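Local coordinates for protein dextranase (Pseudarthrobacter oxydans, PDB 6NZS) that catalyses the endohydrolysis of alpha-1,6-glucosidic linkages in dextran and belongs to glycoside hydrolase family 49, at residues T70-A75 and W364-D369; T220-V225 and S241-V246; Y261-F266 and S285-V290; E292-N297 and H309-K314; V313-F318 and E336-S341. All coordinates share one frame; numbering follows the deposited sequence.

Interaction 1 of 5, residues T70-A75 and W364-D369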
# COMPACT_ATOMS: atom_id res chain seq x y z
N THR A 70 -26.20 -1.68 1.49
CA THR A 70 -26.21 -2.76 0.52
C THR A 70 -25.36 -2.47 -0.71
O THR A 70 -25.10 -3.40 -1.49
CB THR A 70 -27.64 -3.09 0.06
OG1 THR A 70 -28.22 -1.94 -0.57
CG2 THR A 70 -28.50 -3.50 1.25
N LYS A 71 -24.90 -1.24 -0.89
CA LYS A 71 -24.12 -0.88 -2.07
C LYS A 71 -22.80 -1.63 -2.09
O LYS A 71 -22.36 -2.21 -1.09
CB LYS A 71 -23.83 0.63 -2.07
CG LYS A 71 -22.89 1.08 -0.97
CD LYS A 71 -22.55 2.56 -1.10
CE LYS A 71 -21.68 3.01 0.07
NZ LYS A 71 -21.39 4.47 0.00
N GLU A 72 -22.15 -1.62 -3.25
CA GLU A 72 -20.84 -2.25 -3.36
C GLU A 72 -19.83 -1.48 -2.52
O GLU A 72 -19.86 -0.24 -2.45
CB GLU A 72 -20.38 -2.28 -4.82
CG GLU A 72 -21.11 -3.31 -5.67
CD GLU A 72 -20.49 -3.45 -7.04
OE1 GLU A 72 -20.15 -2.41 -7.65
OE2 GLU A 72 -20.35 -4.60 -7.52
N ASP A 73 -18.94 -2.22 -1.86
CA ASP A 73 -17.88 -1.60 -1.08
C ASP A 73 -16.48 -1.94 -1.58
O ASP A 73 -15.50 -1.50 -0.96
CB ASP A 73 -18.01 -1.92 0.42
CG ASP A 73 -17.99 -3.42 0.72
OD1 ASP A 73 -17.47 -4.20 -0.11
OD2 ASP A 73 -18.49 -3.81 1.79
N GLY A 74 -16.36 -2.68 -2.68
CA GLY A 74 -15.07 -3.03 -3.24
C GLY A 74 -14.50 -4.34 -2.75
O GLY A 74 -13.54 -4.84 -3.35
N ALA A 75 -15.05 -4.91 -1.68
CA ALA A 75 -14.58 -6.19 -1.15
C ALA A 75 -15.37 -7.37 -1.68
O ALA A 75 -15.17 -8.49 -1.20
CB ALA A 75 -14.64 -6.17 0.38
N TRP A 364 -9.10 -4.30 1.81
CA TRP A 364 -10.11 -4.97 0.99
C TRP A 364 -11.13 -4.00 0.40
O TRP A 364 -11.55 -4.18 -0.75
CB TRP A 364 -10.83 -6.03 1.83
CG TRP A 364 -9.88 -6.98 2.49
CD1 TRP A 364 -9.56 -7.03 3.83
CD2 TRP A 364 -9.13 -8.02 1.86
NE1 TRP A 364 -8.66 -8.04 4.06
CE2 TRP A 364 -8.38 -8.67 2.87
CE3 TRP A 364 -9.02 -8.48 0.54
CZ2 TRP A 364 -7.53 -9.74 2.60
CZ3 TRP A 364 -8.17 -9.55 0.27
CH2 TRP A 364 -7.44 -10.17 1.30
N TYR A 365 -11.56 -3.00 1.17
CA TYR A 365 -12.58 -2.06 0.70
C TYR A 365 -11.99 -1.11 -0.33
O TYR A 365 -10.79 -0.83 -0.35
CB TYR A 365 -13.06 -1.21 1.89
CG TYR A 365 -13.80 -1.95 2.98
CD1 TYR A 365 -14.92 -2.74 2.69
CD2 TYR A 365 -13.39 -1.85 4.30
CE1 TYR A 365 -15.59 -3.40 3.70
CE2 TYR A 365 -14.06 -2.51 5.32
CZ TYR A 365 -15.16 -3.29 5.01
OH TYR A 365 -15.83 -3.95 6.03
N TRP A 366 -12.87 -0.57 -1.19
CA TRP A 366 -12.51 0.63 -1.94
C TRP A 366 -12.15 1.75 -0.97
O TRP A 366 -12.47 1.70 0.23
CB TRP A 366 -13.71 1.12 -2.76
CG TRP A 366 -14.03 0.29 -3.96
CD1 TRP A 366 -13.17 -0.47 -4.69
CD2 TRP A 366 -15.32 0.14 -4.58
NE1 TRP A 366 -13.83 -1.09 -5.72
CE2 TRP A 366 -15.15 -0.72 -5.68
CE3 TRP A 366 -16.59 0.65 -4.30
CZ2 TRP A 366 -16.22 -1.10 -6.51
CZ3 TRP A 366 -17.65 0.29 -5.14
CH2 TRP A 366 -17.45 -0.58 -6.22
N GLN A 367 -11.51 2.78 -1.50
CA GLN A 367 -11.17 3.99 -0.75
C GLN A 367 -10.18 3.72 0.37
O GLN A 367 -10.06 4.50 1.33
CB GLN A 367 -12.42 4.73 -0.24
CG GLN A 367 -13.46 4.94 -1.34
CD GLN A 367 -14.64 5.78 -0.89
OE1 GLN A 367 -15.65 5.26 -0.42
NE2 GLN A 367 -14.50 7.09 -1.03
N THR A 368 -9.43 2.62 0.27
CA THR A 368 -8.35 2.32 1.21
C THR A 368 -7.03 2.86 0.67
O THR A 368 -6.05 2.15 0.50
CB THR A 368 -8.30 0.82 1.50
OG1 THR A 368 -8.33 0.08 0.27
CG2 THR A 368 -9.51 0.44 2.34
N ASP A 369 -7.04 4.17 0.41
CA ASP A 369 -5.90 4.86 -0.19
C ASP A 369 -4.64 4.62 0.63
O ASP A 369 -4.67 4.61 1.86
CB ASP A 369 -6.13 6.38 -0.17
CG ASP A 369 -7.35 6.84 -0.98
OD1 ASP A 369 -8.26 6.03 -1.30
OD2 ASP A 369 -7.40 8.06 -1.28
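Gly74 and Trp366 bring their CA atoms within 4.7 Å where a loop of the N-terminal Ig-like part meets a loop of the beta-solenoid, and one backbone bond, Trp366 N to Asp73 O at 2.8 Å and 159°, joins the two segments. The Ig-side loop is an Asx turn: Asp73 CG lies between its backbone N and carbonyl carbon (chi1 59°), which brings OD1 back to accept from Ala75 N at 3.0 Å, just ahead of helix 76-81. The indole of Trp366 lies flat under this turn, with Gly74 CA over the face of its five-membered ring. A side chain on Gly74 would run into Trp366 CG. At the far end of the indole, Glu72 OE1 meets Trp366 CH2 at 3.6 Å, with the carboxylate turned 83° from the ring plane; Glu72 OE2 forms a salt bridge with Lys167. Asp73 touches the phenol of Tyr365 at its edge, OD2 lying 3.5 Å from CE1. That same OD2 accepts from Tyr69 and forms a salt bridge with Arg61, so its place beside the ring is set from the Ig side. On the solenoid side, Thr368 OG1 donates to Tyr365 O at 2.7 Å, a bond within the loop that carries Tyr365 and Trp366. Next to the phenol, Ala75 CB rests 4.1 Å from Trp364 CB.

Interaction 2 of 5, residues T220-V225 and S241-V246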
# COMPACT_ATOMS: atom_id res chain seq x y z
N THR A 220 -10.69 3.12 25.66
CA THR A 220 -11.58 4.16 25.18
C THR A 220 -11.38 5.46 25.96
O THR A 220 -12.21 6.37 25.85
CB THR A 220 -13.03 3.70 25.26
OG1 THR A 220 -13.29 3.21 26.58
CG2 THR A 220 -13.30 2.59 24.24
N ASN A 221 -10.29 5.56 26.71
CA ASN A 221 -10.03 6.69 27.59
C ASN A 221 -8.85 7.55 27.13
O ASN A 221 -8.38 8.40 27.88
CB ASN A 221 -9.77 6.18 29.01
CG ASN A 221 -8.56 5.27 29.10
OD1 ASN A 221 -8.07 4.75 28.09
ND2 ASN A 221 -8.07 5.05 30.32
N LEU A 222 -8.38 7.35 25.90
CA LEU A 222 -7.15 8.00 25.47
C LEU A 222 -7.33 9.50 25.22
O LEU A 222 -6.33 10.22 25.18
CB LEU A 222 -6.59 7.31 24.23
CG LEU A 222 -6.18 5.85 24.43
CD1 LEU A 222 -5.59 5.28 23.14
CD2 LEU A 222 -5.20 5.70 25.58
N ASN A 223 -8.56 9.98 25.03
CA ASN A 223 -8.76 11.40 24.78
C ASN A 223 -8.37 12.26 25.97
O ASN A 223 -8.06 13.44 25.80
CB ASN A 223 -10.22 11.70 24.41
CG ASN A 223 -10.64 11.08 23.08
OD1 ASN A 223 -9.95 10.24 22.51
ND2 ASN A 223 -11.80 11.49 22.59
N ALA A 224 -8.38 11.69 27.18
CA ALA A 224 -8.13 12.45 28.40
C ALA A 224 -6.80 12.11 29.06
O ALA A 224 -6.61 12.44 30.23
CB ALA A 224 -9.29 12.29 29.39
N VAL A 225 -5.89 11.44 28.35
CA VAL A 225 -4.56 11.21 28.91
C VAL A 225 -3.82 12.54 29.03
O VAL A 225 -3.95 13.43 28.18
CB VAL A 225 -3.76 10.18 28.10
CG1 VAL A 225 -4.48 8.83 28.07
CG2 VAL A 225 -3.48 10.68 26.70
N SER A 241 -15.91 -0.49 17.86
CA SER A 241 -16.40 0.02 16.58
C SER A 241 -16.86 1.46 16.64
O SER A 241 -17.05 2.08 15.58
CB SER A 241 -17.56 -0.85 16.09
OG SER A 241 -18.65 -0.77 16.99
N ASP A 242 -17.04 2.02 17.84
CA ASP A 242 -17.71 3.31 18.00
C ASP A 242 -16.83 4.33 18.72
O ASP A 242 -17.34 5.25 19.36
CB ASP A 242 -19.06 3.15 18.70
CG ASP A 242 -18.94 2.50 20.08
OD1 ASP A 242 -17.86 1.99 20.43
OD2 ASP A 242 -19.95 2.51 20.82
N TYR A 243 -15.51 4.19 18.61
CA TYR A 243 -14.59 5.15 19.18
C TYR A 243 -13.27 5.05 18.44
O TYR A 243 -12.84 3.96 18.06
CB TYR A 243 -14.35 4.87 20.68
CG TYR A 243 -13.16 5.60 21.29
CD1 TYR A 243 -13.28 6.91 21.75
CD2 TYR A 243 -11.93 4.96 21.44
CE1 TYR A 243 -12.19 7.57 22.32
CE2 TYR A 243 -10.84 5.62 22.01
CZ TYR A 243 -10.98 6.92 22.44
OH TYR A 243 -9.89 7.56 23.01
N HIS A 244 -12.65 6.20 18.21
CA HIS A 244 -11.24 6.27 17.86
C HIS A 244 -10.60 7.35 18.71
O HIS A 244 -11.28 8.26 19.21
CB HIS A 244 -11.00 6.50 16.36
CG HIS A 244 -11.32 7.88 15.88
ND1 HIS A 244 -12.49 8.53 16.21
CD2 HIS A 244 -10.64 8.72 15.07
CE1 HIS A 244 -12.50 9.72 15.63
NE2 HIS A 244 -11.39 9.86 14.93
N ALA A 245 -9.29 7.23 18.91
CA ALA A 245 -8.57 8.08 19.85
C ALA A 245 -8.32 9.45 19.22
O ALA A 245 -7.57 9.57 18.25
CB ALA A 245 -7.25 7.42 20.25
N VAL A 246 -8.96 10.48 19.78
CA VAL A 246 -8.74 11.86 19.37
C VAL A 246 -7.88 12.48 20.46
O VAL A 246 -8.36 12.74 21.57
CB VAL A 246 -10.07 12.60 19.19
CG1 VAL A 246 -9.84 14.05 18.78
CG2 VAL A 246 -10.95 11.87 18.16
O HOH W 1 -11.38 9.01 25.47
O HOH W 2 -8.55 14.76 23.42
O HOH W 3 -13.07 10.15 20.29
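Asn223 OD1 is gripped from opposite faces of its amide plane, by Tyr243 OH at 2.7 Å and by Val246 N at 2.9 Å. Both donors stand well out of that plane, by 53° and 43°. Tyr243 OH gives its proton to the amide and is itself approached by Leu222 N in a weak bond at 3.3 Å. The phenol gets there because its CG is anti to the backbone N (chi1 166°), which sends the ring across to 220-225. Thr220 CA then lies over one ring face, 4.0 Å from the centroid, in a CH-pi contact. Three waters add further polar links: one joins Thr220 O, Asn223 N and Tyr243 OH, a second bridges Asn223 O and Val246 O, and a third connects Asn223 ND2 with His244 O. The apolar part is small, with Leu222 CD1 set 4.0 Å from Ala245 CB. Leu222 also packs on His212, Phe232 and Phe266, so the short 3-10 segment 222-223 closes over several solenoid strands. Strand 245-247, which carries Ala245 and Val246, is outermost in a four-stranded parallel sheet, and Ala245 hydrogen-bonds through its backbone to Arg267 of strand 266-268 and to Ala265 just before it.

Interaction 3 of 5, residues Y261-F266 and S285-V290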
# COMPACT_ATOMS: atom_id res chain seq x y z
N TYR A 261 -0.90 -5.31 19.49
CA TYR A 261 -1.96 -5.35 18.48
C TYR A 261 -3.08 -4.45 18.97
O TYR A 261 -3.76 -4.78 19.95
CB TYR A 261 -2.45 -6.79 18.29
CG TYR A 261 -3.31 -7.01 17.05
CD1 TYR A 261 -4.67 -6.72 17.06
CD2 TYR A 261 -2.75 -7.51 15.88
CE1 TYR A 261 -5.44 -6.94 15.94
CE2 TYR A 261 -3.53 -7.72 14.75
CZ TYR A 261 -4.86 -7.43 14.79
OH TYR A 261 -5.62 -7.65 13.66
N VAL A 262 -3.25 -3.31 18.32
CA VAL A 262 -4.23 -2.30 18.72
C VAL A 262 -5.31 -2.25 17.66
O VAL A 262 -5.04 -1.92 16.50
CB VAL A 262 -3.57 -0.93 18.88
CG1 VAL A 262 -4.62 0.12 19.23
CG2 VAL A 262 -2.47 -0.99 19.94
N LYS A 263 -6.55 -2.57 18.05
CA LYS A 263 -7.70 -2.37 17.18
C LYS A 263 -8.21 -0.95 17.43
O LYS A 263 -8.68 -0.65 18.54
CB LYS A 263 -8.78 -3.40 17.50
CG LYS A 263 -8.27 -4.82 17.46
CD LYS A 263 -9.36 -5.82 17.81
CE LYS A 263 -8.78 -7.23 17.81
NZ LYS A 263 -9.85 -8.25 17.87
N GLY A 264 -8.06 -0.08 16.44
CA GLY A 264 -8.42 1.32 16.63
C GLY A 264 -7.77 2.21 15.57
O GLY A 264 -7.33 1.74 14.53
N ALA A 265 -7.74 3.51 15.87
CA ALA A 265 -7.24 4.54 14.97
C ALA A 265 -6.90 5.76 15.82
O ALA A 265 -7.38 5.90 16.94
CB ALA A 265 -8.27 4.90 13.90
N PHE A 266 -6.06 6.63 15.27
CA PHE A 266 -5.54 7.77 16.03
C PHE A 266 -5.70 9.04 15.23
O PHE A 266 -5.35 9.09 14.04
CB PHE A 266 -4.07 7.59 16.39
CG PHE A 266 -3.82 6.52 17.41
CD1 PHE A 266 -4.02 6.78 18.76
CD2 PHE A 266 -3.38 5.27 17.03
CE1 PHE A 266 -3.79 5.80 19.70
CE2 PHE A 266 -3.15 4.28 17.98
CZ PHE A 266 -3.36 4.55 19.31
N SER A 285 -5.01 -1.93 13.70
CA SER A 285 -5.99 -2.57 12.84
C SER A 285 -7.33 -1.85 12.92
O SER A 285 -7.82 -1.57 14.01
CB SER A 285 -6.19 -4.03 13.24
OG SER A 285 -7.26 -4.58 12.50
N GLY A 286 -7.92 -1.57 11.76
CA GLY A 286 -9.23 -0.94 11.70
C GLY A 286 -10.37 -1.93 11.57
O GLY A 286 -11.48 -1.55 11.17
N GLU A 287 -10.11 -3.19 11.93
CA GLU A 287 -11.05 -4.29 11.68
C GLU A 287 -12.41 -4.08 12.34
O GLU A 287 -13.41 -4.63 11.85
CB GLU A 287 -10.43 -5.60 12.18
CG GLU A 287 -10.26 -5.68 13.69
CD GLU A 287 -9.32 -6.79 14.10
OE1 GLU A 287 -8.10 -6.65 13.87
OE2 GLU A 287 -9.79 -7.80 14.66
N GLN A 288 -12.48 -3.33 13.44
CA GLN A 288 -13.75 -3.15 14.13
C GLN A 288 -14.64 -2.10 13.48
O GLN A 288 -15.84 -2.05 13.80
CB GLN A 288 -13.53 -2.79 15.61
CG GLN A 288 -12.70 -3.82 16.35
CD GLN A 288 -12.49 -3.49 17.82
OE1 GLN A 288 -12.06 -2.39 18.17
NE2 GLN A 288 -12.76 -4.45 18.69
N TYR A 289 -14.11 -1.28 12.59
CA TYR A 289 -14.87 -0.20 11.98
C TYR A 289 -15.58 -0.69 10.72
O TYR A 289 -15.01 -1.46 9.93
CB TYR A 289 -13.97 0.98 11.63
CG TYR A 289 -13.24 1.58 12.81
CD1 TYR A 289 -13.95 2.18 13.85
CD2 TYR A 289 -11.86 1.55 12.89
CE1 TYR A 289 -13.30 2.72 14.94
CE2 TYR A 289 -11.19 2.09 13.97
CZ TYR A 289 -11.92 2.67 14.99
OH TYR A 289 -11.24 3.20 16.07
N VAL A 290 -16.82 -0.25 10.54
CA VAL A 290 -17.56 -0.51 9.31
C VAL A 290 -16.94 0.29 8.17
O VAL A 290 -16.31 1.34 8.38
CB VAL A 290 -19.04 -0.16 9.52
CG1 VAL A 290 -19.22 1.35 9.69
CG2 VAL A 290 -19.90 -0.68 8.38
O HOH W 4 -11.94 -7.77 16.75
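Lys263, extended beyond a CG that is anti to the carbonyl carbon (chi1 -53°), passes across Gln288 at about a right angle and then obliquely past the carboxylate of Glu287. CB touches Gln288 OE1 at 3.5 Å, an oxygen hydrogen-bonded to Gly240 N. CG comes near the carboxylate carbon of Glu287, while CD has Glu287 OE2 and Gln288 NE2 as its nearest neighbours across the contact. CE approaches Glu287 OE2 at 3.4 Å, and NZ completes a salt bridge to that oxygen at 3.2 Å, long enough that its hydrogen bond is weak. The ammonium also donates to the carbonyls of Gly27 and Glu30, which ties the solenoid to an N-terminal loop. The other oxygen, Glu287 OE1, takes two hydroxyl donors: Tyr261 OH at 2.7 Å, in the plane of the phenol and nearly in line with the C-O bond, and Ser285 OG at 2.6 Å on the anti lone pair. Ser285 OG in turn accepts from Glu287 N, an ST turn. Beneath these side chains is the parallel ladder of the beta-solenoid, in which Ser285 N bonds to Val262 O (2.8 Å, 167°) and Gly264 N to Ser285 O (2.9 Å). The chemistry implies a carboxylate fixed in rotation, with both oxygens engaged; two hydroxyls and an ammonium around it would probably favour its ionised form.

Interaction 4 of 5, residues E292-N297 and H309-K314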
# COMPACT_ATOMS: atom_id res chain seq x y z
N GLU A 292 -16.57 2.96 5.57
CA GLU A 292 -17.04 4.35 5.59
C GLU A 292 -17.69 4.69 6.92
O GLU A 292 -18.72 5.38 6.98
CB GLU A 292 -17.97 4.65 4.41
CG GLU A 292 -17.26 4.97 3.09
CD GLU A 292 -18.22 5.29 1.96
OE1 GLU A 292 -19.32 4.69 1.92
OE2 GLU A 292 -17.89 6.15 1.11
N ALA A 293 -17.09 4.21 8.01
CA ALA A 293 -17.53 4.59 9.35
C ALA A 293 -17.43 6.10 9.51
O ALA A 293 -16.34 6.67 9.41
CB ALA A 293 -16.67 3.88 10.39
N ASP A 294 -18.58 6.75 9.71
CA ASP A 294 -18.67 8.21 9.68
C ASP A 294 -18.77 8.74 11.11
O ASP A 294 -19.66 8.35 11.87
CB ASP A 294 -19.90 8.64 8.87
CG ASP A 294 -19.85 10.12 8.47
OD1 ASP A 294 -19.00 10.86 8.99
OD2 ASP A 294 -20.69 10.53 7.63
N THR A 295 -17.84 9.63 11.47
CA THR A 295 -17.90 10.27 12.78
C THR A 295 -19.11 11.19 12.91
O THR A 295 -19.58 11.42 14.03
CB THR A 295 -16.59 11.00 13.11
OG1 THR A 295 -16.31 11.99 12.12
CG2 THR A 295 -15.43 10.00 13.17
N ASN A 296 -19.63 11.71 11.79
CA ASN A 296 -20.87 12.48 11.80
C ASN A 296 -22.10 11.62 12.04
O ASN A 296 -23.19 12.17 12.21
CB ASN A 296 -21.04 13.21 10.46
CG ASN A 296 -20.09 14.38 10.30
OD1 ASN A 296 -19.58 14.93 11.28
ND2 ASN A 296 -19.84 14.77 9.05
N ASN A 297 -21.96 10.30 12.04
CA ASN A 297 -23.09 9.37 12.12
C ASN A 297 -22.87 8.33 13.20
O ASN A 297 -23.24 7.16 13.05
CB ASN A 297 -23.35 8.71 10.76
CG ASN A 297 -24.71 8.02 10.69
OD1 ASN A 297 -25.58 8.24 11.54
ND2 ASN A 297 -24.89 7.18 9.68
N HIS A 309 -15.41 12.48 2.77
CA HIS A 309 -13.98 12.66 2.55
C HIS A 309 -13.25 13.17 3.78
O HIS A 309 -12.10 12.78 4.02
CB HIS A 309 -13.76 13.60 1.36
CG HIS A 309 -12.32 13.84 1.03
ND1 HIS A 309 -11.56 12.93 0.31
CD2 HIS A 309 -11.49 14.88 1.31
CE1 HIS A 309 -10.33 13.40 0.17
NE2 HIS A 309 -10.27 14.58 0.77
N SER A 310 -13.91 14.00 4.59
CA SER A 310 -13.26 14.61 5.75
C SER A 310 -13.83 14.15 7.09
O SER A 310 -13.31 14.58 8.13
CB SER A 310 -13.31 16.14 5.65
OG SER A 310 -14.62 16.61 5.94
N SER A 311 -14.86 13.30 7.11
CA SER A 311 -15.49 12.87 8.35
C SER A 311 -15.44 11.37 8.60
O SER A 311 -15.74 10.93 9.72
CB SER A 311 -16.95 13.34 8.41
OG SER A 311 -17.63 13.00 7.22
N CYS A 312 -15.10 10.56 7.61
CA CYS A 312 -14.98 9.14 7.87
C CYS A 312 -13.68 8.85 8.60
O CYS A 312 -12.68 9.56 8.43
CB CYS A 312 -15.08 8.36 6.57
SG CYS A 312 -16.80 7.99 6.18
N VAL A 313 -13.70 7.80 9.43
CA VAL A 313 -12.55 7.43 10.25
C VAL A 313 -11.34 7.18 9.37
O VAL A 313 -11.39 6.39 8.41
CB VAL A 313 -12.88 6.20 11.11
CG1 VAL A 313 -11.63 5.71 11.85
CG2 VAL A 313 -13.99 6.51 12.09
N LYS A 314 -10.24 7.86 9.68
CA LYS A 314 -8.95 7.63 9.06
C LYS A 314 -8.09 6.87 10.07
O LYS A 314 -8.26 7.01 11.28
CB LYS A 314 -8.27 8.96 8.72
CG LYS A 314 -9.20 9.96 8.04
CD LYS A 314 -9.58 9.51 6.63
CE LYS A 314 -10.13 10.67 5.79
NZ LYS A 314 -11.33 11.29 6.42
O HOH W 5 -14.21 5.07 7.96
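Two backbone hydrogen bonds join the limbs: Val313 N donates to Ala293 O at 2.9 Å and 163°, and Thr295 N to Ser311 O at 3.0 Å, which makes a single bridge of Asp294 and Cys312. Among side-chain bonds, Thr295 OG1 also donates to Ser311 O, at 2.7 Å on a lone pair in the carbonyl plane, gripping that oxygen twice. Asp294 OD1 accepts Ser311 OG at 3.1 Å on its syn side and, from the other face of the carboxylate, Asn296 N at 3.0 Å, the bond of an Asx turn. Replacing Asp294 by an alanine would probably leave Ser311 OG and Asn296 N without their common acceptor and free the turn to shift. Lys314 NZ binds His309 O and Cys312 O within the second limb. The apolar share is Val313 CG2, 3.9 Å from Thr295 CG2 and 4.1 Å from Ala293 CB. Cys312 SG makes a van der Waals contact with Glu292 O at 3.3 Å; its covalent link is the disulfide to Cys308. This is a loop excursion of the beta-solenoid between strands 283-285 and 316-320, its limbs joined by the Asp294-Cys312 bridge, an Asx turn on one and the disulfide on the other.

Interaction 5 of 5, residues V313-F318 and E336-S341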
# COMPACT_ATOMS: atom_id res chain seq x y z
N VAL A 313 -13.70 7.80 9.43
CA VAL A 313 -12.55 7.43 10.25
C VAL A 313 -11.34 7.18 9.37
O VAL A 313 -11.39 6.39 8.41
CB VAL A 313 -12.88 6.20 11.11
CG1 VAL A 313 -11.63 5.71 11.85
CG2 VAL A 313 -13.99 6.51 12.09
N LYS A 314 -10.24 7.86 9.68
CA LYS A 314 -8.95 7.63 9.06
C LYS A 314 -8.09 6.87 10.07
O LYS A 314 -8.26 7.01 11.28
CB LYS A 314 -8.27 8.96 8.72
CG LYS A 314 -9.20 9.96 8.04
CD LYS A 314 -9.58 9.51 6.63
CE LYS A 314 -10.13 10.67 5.79
NZ LYS A 314 -11.33 11.29 6.42
N MET A 315 -7.18 6.03 9.56
CA MET A 315 -6.35 5.28 10.51
C MET A 315 -5.40 6.21 11.26
O MET A 315 -5.18 6.04 12.46
CB MET A 315 -5.61 4.15 9.80
CG MET A 315 -6.53 3.05 9.24
SD MET A 315 -7.55 2.23 10.49
CE MET A 315 -6.28 1.42 11.47
N LEU A 316 -4.84 7.20 10.55
CA LEU A 316 -3.94 8.19 11.13
C LEU A 316 -4.26 9.54 10.53
O LEU A 316 -4.32 9.68 9.30
CB LEU A 316 -2.48 7.84 10.84
CG LEU A 316 -1.95 6.55 11.48
CD1 LEU A 316 -0.59 6.23 10.89
CD2 LEU A 316 -1.89 6.67 12.99
N GLN A 317 -4.46 10.55 11.39
CA GLN A 317 -4.76 11.89 10.91
C GLN A 317 -4.02 12.91 11.77
O GLN A 317 -3.92 12.74 12.99
CB GLN A 317 -6.27 12.18 10.94
CG GLN A 317 -6.61 13.64 10.64
CD GLN A 317 -8.07 13.84 10.31
OE1 GLN A 317 -8.78 12.89 9.98
NE2 GLN A 317 -8.53 15.09 10.40
N PHE A 318 -3.51 13.95 11.12
CA PHE A 318 -2.76 15.00 11.79
C PHE A 318 -3.26 16.36 11.34
O PHE A 318 -3.89 16.50 10.29
CB PHE A 318 -1.27 14.90 11.46
CG PHE A 318 -0.63 13.67 12.02
CD1 PHE A 318 -0.69 12.46 11.33
CD2 PHE A 318 -0.00 13.72 13.24
CE1 PHE A 318 -0.10 11.33 11.87
CE2 PHE A 318 0.59 12.60 13.77
CZ PHE A 318 0.54 11.40 13.09
N GLU A 336 -6.41 -3.54 7.69
CA GLU A 336 -7.86 -3.49 7.54
C GLU A 336 -8.48 -2.10 7.75
O GLU A 336 -9.38 -1.93 8.57
CB GLU A 336 -8.53 -4.52 8.43
CG GLU A 336 -9.18 -5.64 7.66
CD GLU A 336 -9.64 -6.77 8.55
OE1 GLU A 336 -8.95 -7.81 8.62
OE2 GLU A 336 -10.70 -6.62 9.17
N PRO A 337 -8.04 -1.10 7.01
CA PRO A 337 -8.63 0.24 7.15
C PRO A 337 -10.05 0.25 6.62
O PRO A 337 -10.38 -0.45 5.65
CB PRO A 337 -7.71 1.11 6.28
CG PRO A 337 -7.15 0.18 5.27
CD PRO A 337 -6.97 -1.13 5.98
N PRO A 338 -10.94 1.02 7.26
CA PRO A 338 -12.31 1.19 6.74
C PRO A 338 -12.44 2.31 5.72
O PRO A 338 -13.51 2.44 5.10
CB PRO A 338 -13.09 1.55 8.01
CG PRO A 338 -12.10 2.34 8.82
CD PRO A 338 -10.77 1.65 8.58
N TYR A 339 -11.39 3.10 5.53
CA TYR A 339 -11.39 4.27 4.65
C TYR A 339 -9.93 4.63 4.35
O TYR A 339 -9.06 3.76 4.42
CB TYR A 339 -12.22 5.40 5.30
CG TYR A 339 -12.71 6.47 4.35
CD1 TYR A 339 -13.62 6.16 3.34
CD2 TYR A 339 -12.26 7.78 4.45
CE1 TYR A 339 -14.07 7.14 2.47
CE2 TYR A 339 -12.72 8.77 3.58
CZ TYR A 339 -13.62 8.44 2.59
OH TYR A 339 -14.09 9.40 1.72
N HIS A 340 -9.66 5.90 4.05
CA HIS A 340 -8.29 6.30 3.73
C HIS A 340 -7.37 6.03 4.91
O HIS A 340 -7.75 6.18 6.07
CB HIS A 340 -8.20 7.80 3.41
CG HIS A 340 -9.04 8.24 2.26
ND1 HIS A 340 -9.18 9.58 1.93
CD2 HIS A 340 -9.78 7.56 1.36
CE1 HIS A 340 -9.98 9.69 0.89
NE2 HIS A 340 -10.36 8.48 0.52
N SER A 341 -6.11 5.68 4.59
CA SER A 341 -5.14 5.35 5.62
C SER A 341 -4.64 6.59 6.37
O SER A 341 -4.44 6.53 7.58
CB SER A 341 -3.95 4.59 5.02
OG SER A 341 -3.24 5.38 4.05
O HOH W 6 -9.44 4.38 7.47
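Met315 curls over the Pro337-Pro338 pair, its chain bent at both chi2 (-59°) and chi3 (-65°). These bends lay CG against Pro337 CB at 3.7 Å and SD against Pro338 CD at 3.8 Å, so the thioether rests on two rigid rings. On the other flank, Lys314 also folds, at chi2 and chi4, and runs beside Tyr339 in the same direction. Tyr339 CG is anti to its backbone N (chi1 -160°), which carries the phenol alongside the lysine, its edge meeting the chain: Lys314 CE is 3.8 Å from Tyr339 CD2. Lys314 CD also meets His340 CB at 3.9 Å, and the imidazole lies with Tyr339 CE2 over its centre. An alanine at Lys314 is likely to strip the carbonyls of His309 and Cys312 of their shared donor and open a gap along the edge of the Tyr339 ring. The main chains are joined by Leu316 N to Ser341 O at 3.1 Å, while a water donates to both Val313 O (3.0 Å) and His340 O (2.8 Å). Outside the pair, Met315 packs on Val334 and Pro338 on Tyr289, and Ser341 OG bonds to Asp369 O. Strand 316-320 lies between parallel neighbours 266-268 and 342-346, and the loop 336-341 leads from strand 325-335 into the latter.

Interactions 2 to 5 follow one another along the chain through consecutive parts of the beta-solenoid, all nested within the loop closed by interaction 1. The centre of interaction 5 is about 9 Å from those of 3 and 4, themselves about 14 Å apart, and 4 and 5 share Val313 and Lys314. Interactions 2 and 5 both reach the four-stranded parallel sheet 245-247, 266-268, 316-320, 342-346, and the backbone of Phe266 in interaction 3 probably hydrogen-bonds to Met315 and Gln317 of interaction 5. Interaction 1, about 25 Å from interaction 2 between centres, brings in the N-terminal Ig-like part; its Lys71-Glu292 salt bridge reaches interaction 4. Successive solenoid turns are thus connected to each other and to that part.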